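PDB 4JPQ: uncharacterized protein from Bacteroides uniformis, which is of unknown function but probably binds carbohydrate through a family 9 carbohydrate-binding domain. Local coordinates for residues 64-74 and 183-194. Sequence-based numbering, arbitrary orientation.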
ATOM      1  N   LEU A  64       6.438  -1.929   4.598  1.00 47.00           N
ATOM      2  CA  LEU A  64       6.023  -0.663   3.964  1.00 43.45           C
ATOM      3  C   LEU A  64       5.787   0.412   4.999  1.00 43.72           C
ATOM      4  O   LEU A  64       5.181   0.131   6.027  1.00 45.33           O
ATOM      5  CB  LEU A  64       4.690  -0.809   3.249  1.00 46.15           C
ATOM      6  CG  LEU A  64       4.581  -1.582   1.971  1.00 52.68           C
ATOM      7  CD1 LEU A  64       3.119  -1.646   1.569  1.00 65.72           C
ATOM      8  CD2 LEU A  64       5.407  -0.912   0.891  1.00 69.79           C
ATOM      9  N   HIS A  65       6.209   1.638   4.674  1.00 38.00           N
ATOM     10  CA  HIS A  65       6.052   2.795   5.525  1.00 42.76           C
ATOM     11  C   HIS A  65       5.673   3.972   4.636  1.00 46.29           C
ATOM     12  O   HIS A  65       6.446   4.337   3.764  1.00 46.37           O
ATOM     13  CB  HIS A  65       7.352   3.061   6.300  1.00 47.93           C
ATOM     14  CG  HIS A  65       7.277   4.226   7.237  1.00 50.51           C
ATOM     15  ND1 HIS A  65       8.287   5.155   7.362  1.00 54.61           N
ATOM     16  CD2 HIS A  65       6.289   4.641   8.057  1.00 53.57           C
ATOM     17  CE1 HIS A  65       7.935   6.076   8.237  1.00 56.39           C
ATOM     18  NE2 HIS A  65       6.729   5.785   8.677  1.00 53.07           N
ATOM     19  N   TYR A  66       4.469   4.505   4.838  1.00 45.19           N
ATOM     20  CA  TYR A  66       3.942   5.657   4.124  1.00 39.91           C
ATOM     21  C   TYR A  66       3.912   6.857   5.048  1.00 44.05           C
ATOM     22  O   TYR A  66       3.578   6.708   6.230  1.00 42.46           O
ATOM     23  CB  TYR A  66       2.484   5.413   3.724  1.00 43.23           C
ATOM     24  CG  TYR A  66       2.242   4.358   2.687  1.00 41.35           C
ATOM     25  CD1 TYR A  66       2.040   3.026   3.057  1.00 41.98           C
ATOM     26  CD2 TYR A  66       2.157   4.693   1.325  1.00 36.07           C
ATOM     27  CE1 TYR A  66       1.788   2.044   2.100  1.00 41.78           C
ATOM     28  CE2 TYR A  66       1.904   3.718   0.363  1.00 35.57           C
ATOM     29  CZ  TYR A  66       1.717   2.400   0.755  1.00 40.32           C
ATOM     30  OH  TYR A  66       1.475   1.425  -0.173  1.00 51.53           O
ATOM     31  N   LYS A  67       4.204   8.038   4.500  1.00 44.32           N
ATOM     32  CA  LYS A  67       4.077   9.330   5.205  1.00 41.82           C
ATOM     33  C   LYS A  67       3.152  10.202   4.353  1.00 44.46           C
ATOM     34  O   LYS A  67       3.348  10.303   3.148  1.00 54.30           O
ATOM     35  CB  LYS A  67       5.424  10.013   5.371  1.00 42.26           C
ATOM     36  CG  LYS A  67       6.344   9.378   6.404  1.00 51.50           C
ATOM     37  CD  LYS A  67       7.777   9.911   6.329  1.00 62.06           C
ATOM     38  CE  LYS A  67       7.911  11.406   6.595  1.00 69.55           C
ATOM     39  NZ  LYS A  67       9.350  11.791   6.643  1.00 75.81           N
ATOM     40  N   VAL A  68       2.169  10.841   4.982  1.00 43.26           N
ATOM     41  CA  VAL A  68       1.178  11.689   4.299  1.00 45.99           C
ATOM     42  C   VAL A  68       0.965  13.039   4.997  1.00 45.33           C
ATOM     43  O   VAL A  68       1.035  13.112   6.219  1.00 40.33           O
ATOM     44  CB  VAL A  68      -0.186  10.958   4.292  1.00 50.09           C
ATOM     45  CG1 VAL A  68      -1.280  11.807   3.658  1.00 51.49           C
ATOM     46  CG2 VAL A  68      -0.078   9.612   3.583  1.00 47.17           C
ATOM     47  N   LYS A  69       0.729  14.089   4.201  1.00 50.26           N
ATOM     48  CA  LYS A  69       0.304  15.413   4.686  1.00 51.94           C
ATOM     49  C   LYS A  69      -0.813  15.874   3.735  1.00 50.37           C
ATOM     50  O   LYS A  69      -0.545  16.102   2.556  1.00 58.94           O
ATOM     51  CB  LYS A  69       1.445  16.437   4.755  1.00 58.01           C
ATOM     52  CG  LYS A  69       1.075  17.692   5.572  1.00 69.80           C
ATOM     53  CD  LYS A  69       2.192  18.726   5.721  1.00 71.13           C
ATOM     54  CE  LYS A  69       2.453  19.470   4.418  1.00 80.42           C
ATOM     55  NZ  LYS A  69       3.338  20.650   4.624  1.00 99.30           N
ATOM     56  N   GLU A  70      -2.052  15.974   4.242  1.00 50.62           N
ATOM     57  CA  GLU A  70      -3.244  16.372   3.444  1.00 52.17           C
ATOM     58  C   GLU A  70      -4.228  17.257   4.196  1.00 56.93           C
ATOM     59  O   GLU A  70      -4.163  17.366   5.420  1.00 65.48           O
ATOM     60  CB  GLU A  70      -3.970  15.143   2.873  1.00 46.48           C
ATOM     61  CG  GLU A  70      -4.406  14.113   3.903  1.00 46.50           C
ATOM     62  CD  GLU A  70      -5.081  12.891   3.286  1.00 46.70           C
ATOM     63  OE1 GLU A  70      -5.863  13.029   2.314  1.00 51.96           O
ATOM     64  OE2 GLU A  70      -4.853  11.776   3.806  1.00 41.53           O
ATOM     65  N   ALA A  71      -5.145  17.869   3.437  1.00 64.96           N
ATOM     66  CA  ALA A  71      -6.124  18.846   3.971  1.00 65.11           C
ATOM     67  C   ALA A  71      -7.226  18.280   4.861  1.00 58.25           C
ATOM     68  O   ALA A  71      -7.872  19.046   5.581  1.00 68.18           O
ATOM     69  CB  ALA A  71      -6.732  19.687   2.844  1.00 64.89           C
ATOM     70  N   SER A  72      -7.469  16.971   4.786  1.00 51.42           N
ATOM     71  CA  SER A  72      -8.468  16.310   5.639  1.00 52.00           C
ATOM     72  C   SER A  72      -8.239  14.808   5.721  1.00 49.26           C
ATOM     73  O   SER A  72      -7.625  14.226   4.825  1.00 52.52           O
ATOM     74  CB  SER A  72      -9.905  16.591   5.167  1.00 49.84           C
ATOM     75  OG  SER A  72     -10.197  15.995   3.913  1.00 53.53           O
ATOM     76  N   VAL A  73      -8.750  14.212   6.800  1.00 47.66           N
ATOM     77  CA  VAL A  73      -8.678  12.766   7.044  1.00 47.27           C
ATOM     78  C   VAL A  73     -10.039  12.230   7.471  1.00 47.16           C
ATOM     79  O   VAL A  73     -10.860  12.968   8.013  1.00 51.77           O
ATOM     80  CB  VAL A  73      -7.596  12.391   8.076  1.00 50.88           C
ATOM     81  CG1 VAL A  73      -6.215  12.699   7.518  1.00 49.69           C
ATOM     82  CG2 VAL A  73      -7.795  13.101   9.408  1.00 54.35           C
ATOM     83  N   ARG A  74     -10.244  10.937   7.250  1.00 44.32           N
ATOM     84  CA  ARG A  74     -11.532  10.269   7.487  1.00 50.21           C
ATOM     85  C   ARG A  74     -11.296   8.767   7.633  1.00 44.62           C
ATOM     86  O   ARG A  74     -10.420   8.241   6.970  1.00 45.94           O
ATOM     87  CB  ARG A  74     -12.417  10.541   6.268  1.00 47.51           C
ATOM     88  CG  ARG A  74     -13.820   9.958   6.259  1.00 48.72           C
ATOM     89  CD  ARG A  74     -14.491  10.261   4.920  1.00 48.65           C
ATOM     90  NE  ARG A  74     -15.906   9.880   4.885  1.00 49.14           N
ATOM     91  CZ  ARG A  74     -16.401   8.681   4.567  1.00 48.90           C
ATOM     92  NH1 ARG A  74     -15.622   7.642   4.233  1.00 59.91           N
ATOM     93  NH2 ARG A  74     -17.718   8.509   4.587  1.00 54.82           N
ATOM     94  N   PHE A 183       1.999   1.808  -5.990  1.00 42.93           N
ATOM     95  CA  PHE A 183       1.590   2.384  -4.705  1.00 51.14           C
ATOM     96  C   PHE A 183       0.659   3.550  -4.970  1.00 52.76           C
ATOM     97  O   PHE A 183       0.899   4.316  -5.903  1.00 50.92           O
ATOM     98  CB  PHE A 183       2.817   2.835  -3.911  1.00 53.39           C
ATOM     99  CG  PHE A 183       3.896   1.787  -3.830  1.00 53.25           C
ATOM    100  CD1 PHE A 183       4.812   1.639  -4.869  1.00 52.98           C
ATOM    101  CD2 PHE A 183       3.986   0.926  -2.729  1.00 52.02           C
ATOM    102  CE1 PHE A 183       5.795   0.660  -4.815  1.00 53.91           C
ATOM    103  CE2 PHE A 183       4.978  -0.046  -2.670  1.00 49.97           C
ATOM    104  CZ  PHE A 183       5.879  -0.185  -3.716  1.00 51.45           C
ATOM    105  N   TYR A 184      -0.418   3.656  -4.181  1.00 51.19           N
ATOM    106  CA  TYR A 184      -1.411   4.708  -4.384  1.00 46.36           C
ATOM    107  C   TYR A 184      -1.899   5.396  -3.111  1.00 46.89           C
ATOM    108  O   TYR A 184      -1.839   4.834  -2.015  1.00 43.96           O
ATOM    109  CB  TYR A 184      -2.665   4.164  -5.088  1.00 48.26           C
ATOM    110  CG  TYR A 184      -2.468   3.264  -6.281  1.00 45.06           C
ATOM    111  CD1 TYR A 184      -1.865   3.737  -7.439  1.00 52.88           C
ATOM    112  CD2 TYR A 184      -2.955   1.947  -6.282  1.00 43.22           C
ATOM    113  CE1 TYR A 184      -1.705   2.918  -8.560  1.00 55.03           C
ATOM    114  CE2 TYR A 184      -2.798   1.120  -7.391  1.00 49.13           C
ATOM    115  CZ  TYR A 184      -2.193   1.607  -8.537  1.00 51.90           C
ATOM    116  OH  TYR A 184      -2.042   0.779  -9.622  1.00 46.81           O
ATOM    117  N   LYS A 185      -2.428   6.605  -3.321  1.00 48.89           N
ATOM    118  CA  LYS A 185      -3.090   7.430  -2.310  1.00 47.63           C
ATOM    119  C   LYS A 185      -4.434   7.890  -2.885  1.00 50.46           C
ATOM    120  O   LYS A 185      -4.516   8.255  -4.069  1.00 48.46           O
ATOM    121  CB  LYS A 185      -2.268   8.661  -2.014  1.00 46.34           C
ATOM    122  CG  LYS A 185      -2.902   9.664  -1.063  1.00 45.89           C
ATOM    123  CD  LYS A 185      -2.946   9.180   0.376  1.00 48.77           C
ATOM    124  CE  LYS A 185      -3.667  10.165   1.300  1.00 49.22           C
ATOM    125  NZ  LYS A 185      -5.155  10.171   1.219  1.00 49.34           N
ATOM    126  N   CYS A 186      -5.468   7.897  -2.042  1.00 43.12           N
ATOM    127  CA  CYS A 186      -6.800   8.339  -2.448  1.00 44.16           C
ATOM    128  C   CYS A 186      -7.703   8.599  -1.248  1.00 48.29           C
ATOM    129  O   CYS A 186      -7.272   8.460  -0.108  1.00 47.94           O
ATOM    130  CB  CYS A 186      -7.456   7.287  -3.372  1.00 49.73           C
ATOM    131  SG  CYS A 186      -7.840   5.747  -2.530  1.00 48.29           S
ATOM    132  N   GLY A 187      -8.950   8.991  -1.534  1.00 46.73           N
ATOM    133  CA  GLY A 187      -9.985   9.200  -0.526  1.00 40.13           C
ATOM    134  C   GLY A 187     -11.254   9.664  -1.206  1.00 45.64           C
ATOM    135  O   GLY A 187     -11.499  10.857  -1.285  1.00 53.24           O
ATOM    136  N   ASP A 188     -12.010   8.708  -1.755  1.00 43.81           N
ATOM    137  CA  ASP A 188     -13.201   8.996  -2.563  1.00 45.27           C
ATOM    138  C   ASP A 188     -14.220   9.906  -1.883  1.00 43.07           C
ATOM    139  O   ASP A 188     -14.754  10.782  -2.547  1.00 46.77           O
ATOM    140  CB  ASP A 188     -13.888   7.704  -3.089  1.00 52.36           C
ATOM    141  CG  ASP A 188     -13.038   6.929  -4.133  1.00 55.51           C
ATOM    142  OD1 ASP A 188     -11.813   7.146  -4.245  1.00 53.37           O
ATOM    143  OD2 ASP A 188     -13.615   6.072  -4.837  1.00 57.83           O
ATOM    144  N   LYS A 189     -14.459   9.719  -0.582  1.00 45.35           N
ATOM    145  CA  LYS A 189     -15.449  10.529   0.173  1.00 45.55           C
ATOM    146  C   LYS A 189     -14.868  11.679   1.026  1.00 45.81           C
ATOM    147  O   LYS A 189     -15.563  12.259   1.879  1.00 46.92           O
ATOM    148  CB  LYS A 189     -16.395   9.619   0.979  1.00 49.62           C
ATOM    149  CG  LYS A 189     -17.443   8.910   0.112  1.00 55.60           C
ATOM    150  CD  LYS A 189     -18.624   8.378   0.920  1.00 67.03           C
ATOM    151  CE  LYS A 189     -19.824   8.056   0.040  1.00 88.67           C
ATOM    152  NZ  LYS A 189     -21.043   7.829   0.870  1.00 92.25           N
ATOM    153  N   LEU A 190     -13.604  12.027   0.779  1.00 48.49           N
ATOM    154  CA  LEU A 190     -12.961  13.179   1.436  1.00 47.27           C
ATOM    155  C   LEU A 190     -13.481  14.457   0.793  1.00 44.21           C
ATOM    156  O   LEU A 190     -14.047  14.414  -0.284  1.00 48.57           O
ATOM    157  CB  LEU A 190     -11.425  13.136   1.289  1.00 46.08           C
ATOM    158  CG  LEU A 190     -10.661  12.029   2.010  1.00 48.32           C
ATOM    159  CD1 LEU A 190      -9.190  12.117   1.671  1.00 43.68           C
ATOM    160  CD2 LEU A 190     -10.833  12.105   3.522  1.00 53.53           C
ATOM    161  N   GLN A 191     -13.253  15.588   1.454  1.00 48.73           N
ATOM    162  CA  GLN A 191     -13.654  16.922   0.963  1.00 46.72           C
ATOM    163  C   GLN A 191     -13.128  17.190  -0.450  1.00 49.42           C
ATOM    164  O   GLN A 191     -13.851  17.749  -1.276  1.00 62.60           O
ATOM    165  CB  GLN A 191     -13.129  18.018   1.906  1.00 50.89           C
ATOM    166  CG  GLN A 191     -13.591  19.441   1.586  1.00 62.33           C
ATOM    167  CD  GLN A 191     -12.966  20.508   2.474  1.00 63.57           C
ATOM    168  OE1 GLN A 191     -13.670  21.359   3.008  1.00 67.26           O
ATOM    169  NE2 GLN A 191     -11.653  20.463   2.642  1.00 60.00           N
ATOM    170  N   THR A 192     -11.862  16.830  -0.688  1.00 51.33           N
ATOM    171  CA  THR A 192     -11.198  16.973  -1.983  1.00 49.70           C
ATOM    172  C   THR A 192     -10.680  15.584  -2.389  1.00 47.71           C
ATOM    173  O   THR A 192      -9.556  15.203  -2.021  1.00 49.69           O
ATOM    174  CB  THR A 192     -10.040  17.996  -1.930  1.00 47.19           C
ATOM    175  OG1 THR A 192     -10.458  19.160  -1.221  1.00 51.94           O
ATOM    176  CG2 THR A 192      -9.610  18.396  -3.346  1.00 50.54           C
ATOM    177  N   PRO A 193     -11.507  14.801  -3.115  1.00 46.54           N
ATOM    178  CA  PRO A 193     -11.017  13.486  -3.541  1.00 47.33           C
ATOM    179  C   PRO A 193      -9.851  13.659  -4.502  1.00 50.59           C
ATOM    180  O   PRO A 193      -9.753  14.679  -5.192  1.00 50.77           O
ATOM    181  CB  PRO A 193     -12.233  12.835  -4.217  1.00 47.55           C
ATOM    182  CG  PRO A 193     -13.406  13.603  -3.742  1.00 48.93           C
ATOM    183  CD  PRO A 193     -12.925  14.994  -3.473  1.00 49.07           C
ATOM    184  N   HIS A 194      -8.980  12.666  -4.524  1.00 51.48           N
ATOM    185  CA  HIS A 194      -7.766  12.716  -5.326  1.00 48.15           C
ATOM    186  C   HIS A 194      -7.261  11.331  -5.620  1.00 45.85           C
ATOM    187  O   HIS A 194      -7.669  10.361  -4.972  1.00 46.90           O
ATOM    188  CB  HIS A 194      -6.715  13.488  -4.566  1.00 47.79           C
ATOM    189  CG  HIS A 194      -6.459  12.943  -3.206  1.00 48.29           C
ATOM    190  ND1 HIS A 194      -7.220  13.286  -2.113  1.00 53.98           N
ATOM    191  CD2 HIS A 194      -5.554  12.043  -2.770  1.00 49.19           C
ATOM    192  CE1 HIS A 194      -6.775  12.634  -1.056  1.00 48.23           C
ATOM    193  NE2 HIS A 194      -5.770  11.872  -1.431  1.00 44.79           N
TER
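Lys185 leaves its strand with CG anti to the backbone N (chi1 175°) and bends at chi2 and chi4, while Glu70 sets CG between its own N and carbonyl carbon (chi1 56°) and runs on extended, which brings ammonium and carboxylate together in the buried interior. Lys185 NZ forms a salt bridge with Glu70 OE2 (3.1 Å), and its hydrogen bonds to both carboxylate oxygens are weak. Lys185 NZ also donates to Cys186 O (3.0 Å), sitting above the carbonyl plane, and to His194 NE2, where it lies close to the imidazole plane. The imidazole is fixed in turn by a nearly straight bond from His194 ND1 to Thr192 O (3.0 Å). A methionine at Lys185 would probably leave the buried Glu70 carboxylate without its counter-charge and His194 NE2 without its donor. Trp155 NE1 also binds Glu70 OE2. Earlier along the two strands, Tyr66 OH and Leu64 CD2 meet the Phe183 ring edge at CD2 and CE2. Toward the surface, Leu190 CD2 packs on Arg74 CB (3.5 Å), and Lys189 CB lies over one face of the guanidinium, which pairs with Asp87. Strand 61-70, between 50-57 and 152-162, faces 178-186, which pairs with 89-95 among others; their segment axes, 10.2 Å apart at -31°, fit a beta-sandwich.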